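Local coordinates for protein adenylyltransferase (PDB 5NH2) that transfers AMP from ATP to tyrosine and threonine residues of host target proteins through its Fic (fido) domain, an activity involved in virulence, at residues His204-Lys214 with Pro236-Glu244; Tyr246-Gly257 with Leu260-Ile271. All blocks are in the same frame, centred on the assembly; numbering follows the deposited sequence.

In the fold
The two contacts follow one another along the chain, their centres about 13 Å apart. Interaction 1 docks the first strand of the C-terminal beta domain onto the helical part of the molecule, and interaction 2 is formed within that beta domain, both of its segments belonging to the intracellular delivery domain. They meet where strand 237-239 runs parallel to strand 265-270: Met238 O and Ala240 N lie 2.7 Å from Ile268 N and Ile268 O, respectively, both probable hydrogen bonds. Met238 CE also packs on Ile267 CD1 (3.4 Å) at this seam. Both contacts lie away from the ATP-binding residues, such as Asn157 and Arg159, at the start of helix 157-171.

Interaction 1: His204-Lys214 with Pro236-Glu244; sequences HLFEDISNPEK and PVMVAKEGE
His204 and Asp208, one helical turn apart, grip the two backbone polar groups of Val239. His204 NE2 donates to Val239 O (2.8 Å), which lies in the plane of the imidazole and close to the line of its own C=O bond. Val239 N in turn points almost straight at Asp208 OD2 (2.8 Å, N-H...O 173°), meeting it from above the carboxylate plane. With CG anti to the backbone N, the His204 ring reaches out to the strand, and Lys241 CG lies over one of its faces, displaced toward the rim, in a CH-pi contact 3.6 Å from the centroid. Asp208 OD2 is shared with Arg185 of helix 183-196, which would be expected to stabilise the carboxylate as an anion. The contact thus joins the end of helix 200-208 and the start of helix 212-227 to strand 237-239, an outer strand of the mixed sheet of the C-terminal domain, helix 204-208 and the strand crossing at 72°. Farther along, Lys214 stretches out fully extended, its CD lying 3.6 Å from Val239 CG1. Its NZ forms a salt bridge with Glu242, 2.8 Å to OE2 on the syn side of a carboxylate brought round by the bend at chi2 (83°), with a weak second bond to OE1. A weaker salt bridge to Glu207 OE2 extends this into a three-residue charge network; Glu207 OE2 also accepts from Asn211 ND2, while Glu207 OE1 pairs with Arg133. Lys214 NZ additionally donates to a water, 2.7 Å away, that lies within hydrogen-bonding range of both Asp208 OD1 and Ala240 O.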
loop_
_atom_site.group_PDB
_atom_site.type_symbol
_atom_site.label_atom_id
_atom_site.label_comp_id
_atom_site.label_asym_id
_atom_site.label_seq_id
_atom_site.Cartn_x
_atom_site.Cartn_y
_atom_site.Cartn_z
ATOM N N HIS A 204 -14.293 -6.106 1.742
ATOM C CA HIS A 204 -14.332 -5.515 3.086
ATOM C C HIS A 204 -13.133 -4.584 3.317
ATOM O O HIS A 204 -13.289 -3.454 3.832
ATOM C CB HIS A 204 -14.388 -6.647 4.121
ATOM C CG HIS A 204 -14.443 -6.187 5.548
ATOM N ND1 HIS A 204 -14.149 -7.022 6.611
ATOM C CD2 HIS A 204 -14.769 -4.987 6.095
ATOM C CE1 HIS A 204 -14.277 -6.355 7.748
ATOM N NE2 HIS A 204 -14.646 -5.116 7.463
ATOM N N LEU A 205 -11.946 -5.020 2.858
ATOM C CA LEU A 205 -10.768 -4.162 2.818
ATOM C C LEU A 205 -11.062 -2.826 2.121
ATOM O O LEU A 205 -10.858 -1.760 2.721
ATOM C CB LEU A 205 -9.612 -4.901 2.126
ATOM C CG LEU A 205 -8.199 -4.293 2.247
ATOM C CD1 LEU A 205 -7.142 -5.373 2.123
ATOM C CD2 LEU A 205 -7.936 -3.267 1.216
ATOM N N PHE A 206 -11.515 -2.861 0.841
ATOM C CA PHE A 206 -11.792 -1.617 0.089
ATOM C C PHE A 206 -12.876 -0.766 0.770
ATOM O O PHE A 206 -12.835 0.476 0.688
ATOM C CB PHE A 206 -12.219 -1.915 -1.373
ATOM C CG PHE A 206 -11.049 -2.040 -2.381
ATOM C CD1 PHE A 206 -10.028 -3.012 -2.215
ATOM C CD2 PHE A 206 -11.015 -1.241 -3.529
ATOM C CE1 PHE A 206 -8.990 -3.136 -3.149
ATOM C CE2 PHE A 206 -9.961 -1.335 -4.482
ATOM C CZ PHE A 206 -8.954 -2.268 -4.290
ATOM N N GLU A 207 -13.844 -1.412 1.465
ATOM C CA GLU A 207 -14.880 -0.640 2.163
ATOM C C GLU A 207 -14.302 0.150 3.360
ATOM O O GLU A 207 -14.579 1.349 3.514
ATOM C CB GLU A 207 -16.021 -1.563 2.605
ATOM C CG GLU A 207 -16.907 -0.983 3.720
ATOM C CD GLU A 207 -17.936 0.052 3.239
ATOM O OE1 GLU A 207 -18.102 0.273 1.997
ATOM O OE2 GLU A 207 -18.575 0.670 4.136
ATOM N N ASP A 208 -13.489 -0.503 4.196
ATOM C CA ASP A 208 -12.933 0.148 5.383
ATOM C C ASP A 208 -12.079 1.374 5.044
ATOM O O ASP A 208 -12.019 2.327 5.839
ATOM C CB ASP A 208 -12.095 -0.867 6.177
ATOM C CG ASP A 208 -12.956 -1.815 6.983
ATOM O OD1 ASP A 208 -14.207 -1.701 6.893
ATOM O OD2 ASP A 208 -12.401 -2.673 7.700
ATOM N N ILE A 209 -11.362 1.342 3.913
ATOM C CA ILE A 209 -10.414 2.409 3.557
ATOM C C ILE A 209 -10.984 3.413 2.537
ATOM O O ILE A 209 -10.239 4.279 2.051
ATOM C CB ILE A 209 -9.097 1.817 3.068
ATOM C CG1 ILE A 209 -9.326 1.190 1.691
ATOM C CG2 ILE A 209 -8.644 0.742 4.056
ATOM C CD1 ILE A 209 -8.035 0.702 1.069
ATOM N N SER A 210 -12.263 3.293 2.173
ATOM C CA SER A 210 -12.973 4.245 1.305
ATOM C C SER A 210 -14.103 4.962 2.039
ATOM O O SER A 210 -14.392 6.121 1.733
ATOM C CB SER A 210 -13.510 3.588 0.018
ATOM O OG SER A 210 -14.393 2.527 0.306
ATOM N N ASN A 211 -14.905 4.237 2.811
ATOM C CA ASN A 211 -15.936 4.856 3.626
ATOM C C ASN A 211 -15.351 5.882 4.598
ATOM O O ASN A 211 -14.576 5.513 5.502
ATOM C CB ASN A 211 -16.714 3.780 4.387
ATOM C CG ASN A 211 -18.052 4.297 4.912
ATOM O OD1 ASN A 211 -18.124 5.394 5.455
ATOM N ND2 ASN A 211 -19.116 3.515 4.724
ATOM N N PRO A 212 -15.721 7.165 4.468
ATOM C CA PRO A 212 -15.208 8.207 5.391
ATOM C C PRO A 212 -15.461 7.931 6.866
ATOM O O PRO A 212 -14.552 8.110 7.700
ATOM C CB PRO A 212 -15.962 9.469 4.944
ATOM C CG PRO A 212 -16.329 9.208 3.482
ATOM C CD PRO A 212 -16.523 7.707 3.355
ATOM N N GLU A 213 -16.688 7.522 7.214
ATOM C CA GLU A 213 -16.974 7.119 8.585
ATOM C C GLU A 213 -16.012 6.029 9.037
ATOM O O GLU A 213 -15.560 6.031 10.189
ATOM C CB GLU A 213 -18.419 6.631 8.726
ATOM C CG GLU A 213 -19.486 7.549 8.110
ATOM C CD GLU A 213 -19.675 8.838 8.902
ATOM O OE1 GLU A 213 -19.339 9.924 8.375
ATOM O OE2 GLU A 213 -20.140 8.761 10.062
ATOM N N LYS A 214 -15.645 5.115 8.141
ATOM C CA LYS A 214 -14.795 4.029 8.622
ATOM C C LYS A 214 -13.332 4.451 8.707
ATOM O O LYS A 214 -12.617 4.082 9.668
ATOM C CB LYS A 214 -15.023 2.800 7.766
ATOM C CG LYS A 214 -16.408 2.231 8.080
ATOM C CD LYS A 214 -16.691 0.893 7.448
ATOM C CE LYS A 214 -18.180 0.590 7.614
ATOM N NZ LYS A 214 -18.543 -0.721 7.082
ATOM N N PRO A 236 -4.582 -8.880 12.137
ATOM C CA PRO A 236 -5.770 -8.350 11.463
ATOM C C PRO A 236 -6.346 -7.168 12.235
ATOM O O PRO A 236 -6.492 -7.216 13.463
ATOM C CB PRO A 236 -6.734 -9.551 11.436
ATOM C CG PRO A 236 -6.219 -10.521 12.438
ATOM C CD PRO A 236 -4.756 -10.269 12.622
ATOM N N VAL A 237 -6.626 -6.087 11.501
ATOM C CA VAL A 237 -7.258 -4.865 12.009
ATOM C C VAL A 237 -8.342 -4.488 11.008
ATOM O O VAL A 237 -8.056 -4.302 9.821
ATOM C CB VAL A 237 -6.258 -3.701 12.180
ATOM C CG1 VAL A 237 -6.942 -2.431 12.763
ATOM C CG2 VAL A 237 -5.100 -4.149 13.082
ATOM N N MET A 238 -9.590 -4.451 11.450
ATOM C CA MET A 238 -10.644 -4.133 10.507
ATOM C C MET A 238 -11.815 -3.545 11.260
ATOM O O MET A 238 -11.914 -3.633 12.496
ATOM C CB MET A 238 -11.100 -5.348 9.700
ATOM C CG MET A 238 -11.508 -6.461 10.568
ATOM S SD MET A 238 -11.355 -8.033 9.721
ATOM C CE MET A 238 -11.873 -9.096 11.044
ATOM N N VAL A 239 -12.689 -2.931 10.488
ATOM C CA VAL A 239 -13.876 -2.319 11.035
ATOM C C VAL A 239 -14.991 -3.335 10.957
ATOM O O VAL A 239 -15.158 -4.002 9.929
ATOM C CB VAL A 239 -14.213 -1.040 10.275
ATOM C CG1 VAL A 239 -15.651 -0.573 10.578
ATOM C CG2 VAL A 239 -13.180 0.019 10.672
ATOM N N ALA A 240 -15.732 -3.477 12.056
ATOM C CA ALA A 240 -16.841 -4.414 12.104
ATOM C C ALA A 240 -17.761 -4.238 10.903
ATOM O O ALA A 240 -18.082 -3.112 10.508
ATOM C CB ALA A 240 -17.624 -4.205 13.398
ATOM N N LYS A 241 -18.173 -5.371 10.319
ATOM C CA LYS A 241 -19.111 -5.384 9.195
ATOM C C LYS A 241 -20.553 -5.228 9.672
ATOM O O LYS A 241 -20.957 -5.791 10.697
ATOM C CB LYS A 241 -19.001 -6.686 8.399
ATOM C CG LYS A 241 -17.640 -7.031 7.872
ATOM C CD LYS A 241 -17.728 -8.195 6.854
ATOM C CE LYS A 241 -18.646 -7.860 5.657
ATOM N NZ LYS A 241 -18.326 -8.655 4.432
ATOM N N GLU A 242 -21.341 -4.488 8.899
ATOM C CA GLU A 242 -22.718 -4.254 9.273
ATOM C C GLU A 242 -23.466 -5.585 9.322
ATOM O O GLU A 242 -23.474 -6.347 8.349
ATOM C CB GLU A 242 -23.383 -3.291 8.281
ATOM C CG GLU A 242 -23.021 -1.802 8.417
ATOM C CD GLU A 242 -21.717 -1.437 7.707
ATOM O OE1 GLU A 242 -21.297 -2.185 6.793
ATOM O OE2 GLU A 242 -21.115 -0.406 8.075
ATOM N N GLY A 243 -24.072 -5.867 10.478
ATOM C CA GLY A 243 -24.878 -7.043 10.681
ATOM C C GLY A 243 -24.161 -8.203 11.334
ATOM O O GLY A 243 -24.831 -9.096 11.852
ATOM N N GLU A 244 -22.825 -8.220 11.317
ATOM C CA GLU A 244 -22.045 -9.297 11.925
ATOM C C GLU A 244 -21.997 -9.186 13.446
ATOM O O GLU A 244 -22.116 -8.102 14.027
ATOM C CB GLU A 244 -20.614 -9.294 11.397
ATOM C CG GLU A 244 -20.532 -9.494 9.923
ATOM C CD GLU A 244 -21.156 -10.797 9.515
ATOM O OE1 GLU A 244 -20.711 -11.835 10.045
ATOM O OE2 GLU A 244 -22.095 -10.784 8.684
HETATM O O HOH W 1 -16.840 -2.616 7.848
#

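Interaction 2: Tyr246-Gly257 with Leu260-Ile271; sequences YTGTYRGAGLEG and LNVKGAYIIGNI
Ile267 CG2 sits over the centre of one face of the Tyr246 ring, 3.9 Å from the centroid and 12° off the normal, a CH-pi contact in which the two side chains cross at about a right angle. The phenol OH of Tyr246 bonds to Lys241 N. At the Tyr266 ring the approach is edge-on: the Arg251 chain, bent at chi2, carries CD to 3.8 Å from Tyr266 CE1 near the ring plane. The guanidinium, turned 75° to the ring, merely has Tyr266 OH over one face, and Arg230 lies close by as a like charge; Phe221 meets the same tyrosine ring obliquely. Strands 245-253 and 257-262 form an antiparallel beta hairpin, and strand 265-270 follows through a type I' turn from Val262 to Ala265, so that three consecutive strands make a meander within the mixed sheet. In the hairpin, Thr249 and Asn261 are a hydrogen-bonded pair: Thr249 N to Asn261 O and Asn261 N to Thr249 O both measure 3.1 Å. Gly248 brings its CA to within 3.4 Å of Asn261 O in a CA-H...O contact, leaving no room there for a side chain. Beside it, Leu260 CD1 packs against Thr249 O. At the loop joining the two hairpin strands, Ile271, just past strand 265-270, gives a weak but nearly straight bond from its N to Glu256 O (3.3 Å, 171°), and Ile271 CG2 presses on Gly257 C at 3.4 Å.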
loop_
_atom_site.group_PDB
_atom_site.type_symbol
_atom_site.label_atom_id
_atom_site.label_comp_id
_atom_site.label_asym_id
_atom_site.label_seq_id
_atom_site.Cartn_x
_atom_site.Cartn_y
_atom_site.Cartn_z
ATOM N N TYR A 246 -19.687 -10.174 16.923
ATOM C CA TYR A 246 -18.345 -10.481 17.368
ATOM C C TYR A 246 -18.399 -10.697 18.868
ATOM O O TYR A 246 -19.198 -10.065 19.566
ATOM C CB TYR A 246 -17.380 -9.352 16.999
ATOM C CG TYR A 246 -17.428 -8.993 15.526
ATOM C CD1 TYR A 246 -18.431 -8.185 15.000
ATOM C CD2 TYR A 246 -16.470 -9.466 14.661
ATOM C CE1 TYR A 246 -18.473 -7.860 13.639
ATOM C CE2 TYR A 246 -16.506 -9.149 13.308
ATOM C CZ TYR A 246 -17.501 -8.346 12.803
ATOM O OH TYR A 246 -17.478 -8.061 11.440
ATOM N N THR A 247 -17.584 -11.619 19.365
ATOM C CA THR A 247 -17.528 -11.841 20.801
ATOM C C THR A 247 -16.080 -11.925 21.241
ATOM O O THR A 247 -15.350 -12.807 20.790
ATOM C CB THR A 247 -18.283 -13.103 21.217
ATOM O OG1 THR A 247 -19.593 -13.082 20.637
ATOM C CG2 THR A 247 -18.423 -13.121 22.729
ATOM N N GLY A 248 -15.690 -11.037 22.145
ATOM C CA GLY A 248 -14.316 -11.005 22.595
ATOM C C GLY A 248 -14.092 -9.988 23.696
ATOM O O GLY A 248 -15.022 -9.545 24.372
ATOM N N THR A 249 -12.829 -9.633 23.870
ATOM C CA THR A 249 -12.366 -8.878 25.025
ATOM C C THR A 249 -12.444 -7.388 24.725
ATOM O O THR A 249 -11.823 -6.914 23.766
ATOM C CB THR A 249 -10.934 -9.296 25.358
ATOM O OG1 THR A 249 -10.967 -10.534 26.074
ATOM C CG2 THR A 249 -10.209 -8.229 26.159
ATOM N N TYR A 250 -13.202 -6.657 25.540
ATOM C CA TYR A 250 -13.294 -5.217 25.364
ATOM C C TYR A 250 -11.920 -4.570 25.524
ATOM O O TYR A 250 -11.276 -4.720 26.566
ATOM C CB TYR A 250 -14.274 -4.653 26.381
ATOM C CG TYR A 250 -14.559 -3.204 26.141
ATOM C CD1 TYR A 250 -15.074 -2.771 24.925
ATOM C CD2 TYR A 250 -14.283 -2.260 27.104
ATOM C CE1 TYR A 250 -15.336 -1.427 24.701
ATOM C CE2 TYR A 250 -14.543 -0.927 26.883
ATOM C CZ TYR A 250 -15.065 -0.518 25.689
ATOM O OH TYR A 250 -15.290 0.812 25.494
ATOM N N ARG A 251 -11.475 -3.845 24.494
ATOM C CA ARG A 251 -10.117 -3.313 24.412
ATOM C C ARG A 251 -10.026 -1.846 24.815
ATOM O O ARG A 251 -8.922 -1.304 24.928
ATOM C CB ARG A 251 -9.589 -3.521 22.974
ATOM C CG ARG A 251 -8.279 -2.825 22.567
ATOM C CD ARG A 251 -7.039 -3.630 22.937
ATOM N NE ARG A 251 -5.825 -2.811 22.883
ATOM C CZ ARG A 251 -4.648 -3.186 23.380
ATOM N NH1 ARG A 251 -4.523 -4.375 23.964
ATOM N NH2 ARG A 251 -3.592 -2.375 23.291
ATOM N N GLY A 252 -11.145 -1.210 25.087
ATOM C CA GLY A 252 -11.167 0.206 25.375
ATOM C C GLY A 252 -11.772 1.013 24.236
ATOM O O GLY A 252 -12.128 0.503 23.173
ATOM N N ALA A 253 -11.875 2.310 24.501
ATOM C CA ALA A 253 -12.640 3.218 23.677
ATOM C C ALA A 253 -11.884 4.525 23.536
ATOM O O ALA A 253 -10.974 4.842 24.305
ATOM C CB ALA A 253 -14.026 3.475 24.279
ATOM N N GLY A 254 -12.352 5.336 22.606
ATOM C CA GLY A 254 -11.689 6.571 22.263
ATOM C C GLY A 254 -12.755 7.601 21.963
ATOM O O GLY A 254 -13.936 7.372 22.215
ATOM N N LEU A 255 -12.317 8.763 21.506
ATOM C CA LEU A 255 -13.296 9.784 21.148
ATOM C C LEU A 255 -14.308 9.264 20.125
ATOM O O LEU A 255 -15.514 9.423 20.315
ATOM C CB LEU A 255 -12.582 11.022 20.620
ATOM C CG LEU A 255 -11.913 11.799 21.728
ATOM C CD1 LEU A 255 -10.715 12.552 21.175
ATOM C CD2 LEU A 255 -12.968 12.734 22.292
ATOM N N GLU A 256 -13.838 8.737 18.983
ATOM C CA GLU A 256 -14.739 8.309 17.903
ATOM C C GLU A 256 -15.170 6.833 17.920
ATOM O O GLU A 256 -16.311 6.515 17.560
ATOM C CB GLU A 256 -14.122 8.701 16.567
ATOM C CG GLU A 256 -14.114 10.234 16.483
ATOM C CD GLU A 256 -13.600 10.773 15.184
ATOM O OE1 GLU A 256 -12.385 11.037 15.094
ATOM O OE2 GLU A 256 -14.412 10.934 14.257
ATOM N N GLY A 257 -14.307 5.907 18.332
ATOM C CA GLY A 257 -14.589 4.500 18.125
ATOM C C GLY A 257 -14.111 3.667 19.292
ATOM O O GLY A 257 -13.449 4.168 20.211
ATOM N N LEU A 260 -12.482 -4.015 19.884
ATOM C CA LEU A 260 -12.779 -5.346 20.383
ATOM C C LEU A 260 -11.655 -6.286 19.950
ATOM O O LEU A 260 -11.057 -6.112 18.877
ATOM C CB LEU A 260 -14.115 -5.810 19.803
ATOM C CG LEU A 260 -14.931 -6.864 20.502
ATOM C CD1 LEU A 260 -14.753 -6.688 21.994
ATOM C CD2 LEU A 260 -16.376 -6.647 20.103
ATOM N N ASN A 261 -11.356 -7.287 20.771
ATOM C CA ASN A 261 -10.253 -8.201 20.482
ATOM C C ASN A 261 -10.798 -9.621 20.329
ATOM O O ASN A 261 -11.274 -10.210 21.301
ATOM C CB ASN A 261 -9.210 -8.121 21.581
ATOM C CG ASN A 261 -8.011 -8.911 21.257
ATOM O OD1 ASN A 261 -7.510 -8.830 20.148
ATOM N ND2 ASN A 261 -7.549 -9.725 22.202
ATOM N N VAL A 262 -10.768 -10.164 19.109
ATOM C CA VAL A 262 -11.430 -11.436 18.797
ATOM C C VAL A 262 -10.394 -12.405 18.232
ATOM O O VAL A 262 -9.966 -12.265 17.076
ATOM C CB VAL A 262 -12.595 -11.259 17.809
ATOM C CG1 VAL A 262 -13.164 -12.622 17.449
ATOM C CG2 VAL A 262 -13.701 -10.360 18.395
ATOM N N LYS A 263 -10.031 -13.419 19.021
ATOM C CA LYS A 263 -9.053 -14.417 18.590
ATOM C C LYS A 263 -7.805 -13.753 17.988
ATOM O O LYS A 263 -7.277 -14.178 16.955
ATOM C CB LYS A 263 -9.694 -15.423 17.615
ATOM C CG LYS A 263 -10.785 -16.279 18.281
ATOM C CD LYS A 263 -11.403 -17.334 17.361
ATOM C CE LYS A 263 -12.581 -18.070 18.078
ATOM N NZ LYS A 263 -12.216 -19.212 19.005
ATOM N N GLY A 264 -7.322 -12.697 18.651
ATOM C CA GLY A 264 -6.132 -11.989 18.240
ATOM C C GLY A 264 -6.356 -10.855 17.262
ATOM O O GLY A 264 -5.467 -10.019 17.101
ATOM N N ALA A 265 -7.506 -10.814 16.590
ATOM C CA ALA A 265 -7.818 -9.746 15.649
ATOM C C ALA A 265 -8.349 -8.506 16.368
ATOM O O ALA A 265 -9.022 -8.606 17.395
ATOM C CB ALA A 265 -8.857 -10.233 14.630
ATOM N N TYR A 266 -8.098 -7.326 15.784
ATOM C CA TYR A 266 -8.724 -6.080 16.253
ATOM C C TYR A 266 -9.920 -5.686 15.366
ATOM O O TYR A 266 -9.759 -5.460 14.154
ATOM C CB TYR A 266 -7.712 -4.934 16.298
ATOM C CG TYR A 266 -6.626 -5.116 17.307
ATOM C CD1 TYR A 266 -6.873 -4.921 18.652
ATOM C CD2 TYR A 266 -5.345 -5.457 16.917
ATOM C CE1 TYR A 266 -5.868 -5.080 19.594
ATOM C CE2 TYR A 266 -4.335 -5.607 17.840
ATOM C CZ TYR A 266 -4.607 -5.426 19.174
ATOM O OH TYR A 266 -3.613 -5.586 20.096
ATOM N N ILE A 267 -11.099 -5.558 15.991
ATOM C CA ILE A 267 -12.366 -5.187 15.360
ATOM C C ILE A 267 -12.736 -3.791 15.853
ATOM O O ILE A 267 -12.983 -3.604 17.052
ATOM C CB ILE A 267 -13.488 -6.190 15.707
ATOM C CG1 ILE A 267 -12.989 -7.632 15.587
ATOM C CG2 ILE A 267 -14.675 -6.007 14.799
ATOM C CD1 ILE A 267 -12.398 -7.962 14.196
ATOM N N ILE A 268 -12.797 -2.800 14.941
ATOM C CA ILE A 268 -13.137 -1.419 15.304
ATOM C C ILE A 268 -14.612 -1.175 15.014
ATOM O O ILE A 268 -15.144 -1.641 14.000
ATOM C CB ILE A 268 -12.261 -0.378 14.568
ATOM C CG1 ILE A 268 -10.776 -0.764 14.593
ATOM C CG2 ILE A 268 -12.435 1.034 15.190
ATOM C CD1 ILE A 268 -10.282 -1.119 15.930
ATOM N N GLY A 269 -15.281 -0.429 15.907
ATOM C CA GLY A 269 -16.664 -0.047 15.698
ATOM C C GLY A 269 -16.924 1.335 16.232
ATOM O O GLY A 269 -16.097 1.929 16.941
ATOM N N ASN A 270 -18.091 1.868 15.876
ATOM C CA ASN A 270 -18.469 3.221 16.242
ATOM C C ASN A 270 -18.982 3.237 17.677
ATOM O O ASN A 270 -19.756 2.356 18.056
ATOM C CB ASN A 270 -19.548 3.705 15.283
ATOM C CG ASN A 270 -19.738 5.191 15.324
ATOM O OD1 ASN A 270 -20.048 5.769 16.369
ATOM N ND2 ASN A 270 -19.542 5.833 14.172
ATOM N N ILE A 271 -18.565 4.230 18.477
ATOM C CA ILE A 271 -19.003 4.288 19.883
ATOM C C ILE A 271 -20.521 4.454 19.995
ATOM O O ILE A 271 -21.144 3.885 20.899
ATOM C CB ILE A 271 -18.285 5.414 20.647
ATOM C CG1 ILE A 271 -18.532 6.722 19.933
ATOM C CG2 ILE A 271 -16.804 5.166 20.734
ATOM C CD1 ILE A 271 -17.825 7.802 20.546
#